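Local structure of glutamyl-tRNA(Gln) amidotransferase subunit F, mitochondrial (Saccharomyces cerevisiae, 4N0H) at residues 12-15 / 16-20. The protein is a mitochondrial subunit of the yeast glutamyl-tRNA(Gln) amidotransferase, a largely extended GatC-like chain that assembles with other protein chains. Numbering follows the deposited sequence.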
ATOM      1  N   LYS C  12      10.359  -5.489 -39.352  1.00 26.71           N
ATOM      2  CA  LYS C  12      11.625  -4.886 -38.953  1.00 31.10           C
ATOM      3  C   LYS C  12      11.942  -3.662 -39.810  1.00 35.06           C
ATOM      4  O   LYS C  12      11.723  -3.677 -41.021  1.00 29.57           O
ATOM      5  CB  LYS C  12      12.737  -5.925 -39.105  1.00 34.46           C
ATOM      6  CG  LYS C  12      14.112  -5.469 -38.683  1.00 38.55           C
ATOM      7  CD  LYS C  12      15.146  -6.544 -38.998  1.00 41.81           C
ATOM      8  CE  LYS C  12      15.224  -6.814 -40.493  1.00 46.80           C
ATOM      9  NZ  LYS C  12      16.160  -7.928 -40.814  1.00 48.32           N
ATOM     10  N   PHE C  13      12.445  -2.602 -39.182  1.00 32.25           N
ATOM     11  CA  PHE C  13      12.885  -1.434 -39.939  1.00 30.88           C
ATOM     12  C   PHE C  13      14.100  -1.821 -40.769  1.00 32.37           C
ATOM     13  O   PHE C  13      15.006  -2.486 -40.272  1.00 34.53           O
ATOM     14  CB  PHE C  13      13.230  -0.261 -39.019  1.00 27.04           C
ATOM     15  CG  PHE C  13      12.033   0.370 -38.346  1.00 25.13           C
ATOM     16  CD1 PHE C  13      11.044   0.992 -39.097  1.00 24.28           C
ATOM     17  CD2 PHE C  13      11.919   0.371 -36.966  1.00 27.84           C
ATOM     18  CE1 PHE C  13       9.947   1.578 -38.483  1.00 24.20           C
ATOM     19  CE2 PHE C  13      10.831   0.965 -36.342  1.00 23.70           C
ATOM     20  CZ  PHE C  13       9.843   1.574 -37.110  1.00 25.19           C
ATOM     21  N   GLU C  14      14.114  -1.413 -42.035  1.00 29.37           N
ATOM     22  CA  GLU C  14      15.221  -1.741 -42.929  1.00 30.47           C
ATOM     23  C   GLU C  14      16.313  -0.677 -42.932  1.00 32.14           C
ATOM     24  O   GLU C  14      17.473  -0.973 -43.194  1.00 33.07           O
ATOM     25  CB  GLU C  14      14.714  -1.981 -44.357  1.00 38.17           C
ATOM     26  CG  GLU C  14      13.931  -3.271 -44.527  1.00 42.11           C
ATOM     27  CD  GLU C  14      14.762  -4.502 -44.197  1.00 47.67           C
ATOM     28  OE1 GLU C  14      15.999  -4.451 -44.373  1.00 50.69           O
ATOM     29  OE2 GLU C  14      14.182  -5.514 -43.752  1.00 46.46           O
ATOM     30  N   ASN C  15      15.943   0.565 -42.649  1.00 27.63           N
ATOM     31  CA  ASN C  15      16.925   1.640 -42.605  1.00 27.32           C
ATOM     32  C   ASN C  15      16.439   2.777 -41.719  1.00 24.82           C
ATOM     33  O   ASN C  15      15.301   2.762 -41.257  1.00 22.32           O
ATOM     34  CB  ASN C  15      17.235   2.148 -44.020  1.00 29.44           C
ATOM     35  CG  ASN C  15      15.981   2.526 -44.786  1.00 31.26           C
ATOM     36  OD1 ASN C  15      15.283   3.474 -44.421  1.00 29.70           O
ATOM     37  ND2 ASN C  15      15.683   1.782 -45.847  1.00 34.25           N
ATOM     38  N   MET C  16      17.304   3.758 -41.481  1.00 28.32           N
ATOM     39  CA  MET C  16      16.987   4.845 -40.562  1.00 30.00           C
ATOM     40  C   MET C  16      15.887   5.765 -41.088  1.00 27.87           C
ATOM     41  O   MET C  16      15.110   6.309 -40.309  1.00 29.77           O
ATOM     42  CB  MET C  16      18.240   5.665 -40.228  1.00 31.49           C
ATOM     43  CG  MET C  16      19.306   4.896 -39.458  1.00 30.16           C
ATOM     44  SD  MET C  16      18.649   4.121 -37.968  1.00 33.86           S
ATOM     45  CE  MET C  16      17.947   5.529 -37.123  1.00 25.52           C
ATOM     46  N   ASN C  17      15.818   5.958 -42.401  1.00 28.16           N
ATOM     47  CA  ASN C  17      14.777   6.833 -42.936  1.00 27.59           C
ATOM     48  C   ASN C  17      13.366   6.266 -42.764  1.00 28.28           C
ATOM     49  O   ASN C  17      12.410   7.023 -42.623  1.00 25.73           O
ATOM     50  CB  ASN C  17      15.061   7.261 -44.382  1.00 24.15           C
ATOM     51  CG  ASN C  17      16.064   8.401 -44.458  1.00 26.66           C
ATOM     52  OD1 ASN C  17      16.466   8.948 -43.433  1.00 26.05           O
ATOM     53  ND2 ASN C  17      16.462   8.772 -45.669  1.00 24.55           N
ATOM     54  N   GLN C  18      13.247   4.938 -42.752  1.00 27.70           N
ATOM     55  CA  GLN C  18      11.975   4.284 -42.440  1.00 28.05           C
ATOM     56  C   GLN C  18      11.527   4.629 -41.025  1.00 26.59           C
ATOM     57  O   GLN C  18      10.331   4.763 -40.750  1.00 24.11           O
ATOM     58  CB  GLN C  18      12.087   2.763 -42.580  1.00 23.88           C
ATOM     59  CG  GLN C  18      12.086   2.270 -44.016  1.00 32.36           C
ATOM     60  CD  GLN C  18      11.986   0.757 -44.114  1.00 40.57           C
ATOM     61  OE1 GLN C  18      12.255   0.040 -43.150  1.00 42.49           O
ATOM     62  NE2 GLN C  18      11.584   0.266 -45.281  1.00 44.45           N
ATOM     63  N   ILE C  19      12.495   4.761 -40.125  1.00 23.98           N
ATOM     64  CA  ILE C  19      12.201   5.161 -38.759  1.00 23.89           C
ATOM     65  C   ILE C  19      11.766   6.624 -38.713  1.00 23.12           C
ATOM     66  O   ILE C  19      10.800   6.978 -38.026  1.00 22.57           O
ATOM     67  CB  ILE C  19      13.410   4.925 -37.831  1.00 21.51           C
ATOM     68  CG1 ILE C  19      13.710   3.426 -37.751  1.00 22.46           C
ATOM     69  CG2 ILE C  19      13.129   5.492 -36.436  1.00 18.83           C
ATOM     70  CD1 ILE C  19      14.836   3.060 -36.800  1.00 24.19           C
ATOM     71  N   ARG C  20      12.471   7.472 -39.456  1.00 20.77           N
ATOM     72  CA  ARG C  20      12.114   8.883 -39.529  1.00 25.41           C
ATOM     73  C   ARG C  20      10.706   9.091 -40.094  1.00 28.77           C
ATOM     74  O   ARG C  20       9.961   9.952 -39.619  1.00 30.31           O
ATOM     75  CB  ARG C  20      13.157   9.675 -40.331  1.00 22.66           C
ATOM     76  CG  ARG C  20      14.470   9.901 -39.576  1.00 19.66           C
ATOM     77  CD  ARG C  20      15.489  10.698 -40.401  1.00 24.67           C
ATOM     78  NE  ARG C  20      16.736  10.876 -39.662  1.00 22.44           N
ATOM     79  CZ  ARG C  20      17.825  10.133 -39.829  1.00 28.69           C
ATOM     80  NH1 ARG C  20      17.844   9.168 -40.739  1.00 28.63           N
ATOM     81  NH2 ARG C  20      18.901  10.367 -39.091  1.00 30.23           N
TER
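Asn15 and Gln18 are brought together by two different torsions: chi1 of 53° sets the Asn15 amide between its own backbone N and carbonyl carbon, and an extended chi2 runs Gln18 straight out beyond CG. The first, together with the turn of the amide about chi2, helps to bring Asn15 OD1 3.0 Å from Gln18 N, with an N-H...O angle of 148° and the donor tilted moderately from the amide plane. Asn15 O also lies near that N-H, at 3.3 Å from Gln18 N, but the bond is weak. The extended Gln18 side chain runs back across Asn15 at about a right angle, its CG 3.4 Å from Asn15 OD1, and delivers its amide oxygen to the loop. There Gln18 OE1 receives Glu14 N at 2.6 Å in a nearly straight bond of 171°; the donor stands above the carbonyl plane rather than on a lone pair. Side-chain and backbone groups thus bond in both directions, and each bond favours one orientation of its amide. Next to these bonds, Ile19 lays CG1 over one face of the Phe13 ring, 3.7 Å from the ring centroid and displaced toward the rim, a CH-pi contact between side chains that cross nearly perpendicularly. Tyr22 meets the same ring edge-to-face, while a chain of another protein forms backbone hydrogen bonds with Phe13 and packs on Met16. The arrangement is a capped N-terminus of helix 16-22: Asn15 is the N-cap, the reciprocal bond from Gln18 resembles a capping box displaced by one residue, to Glu14 N, and the Phe13-Ile19 pair recalls a hydrophobic staple that starts one residue earlier than the classical one.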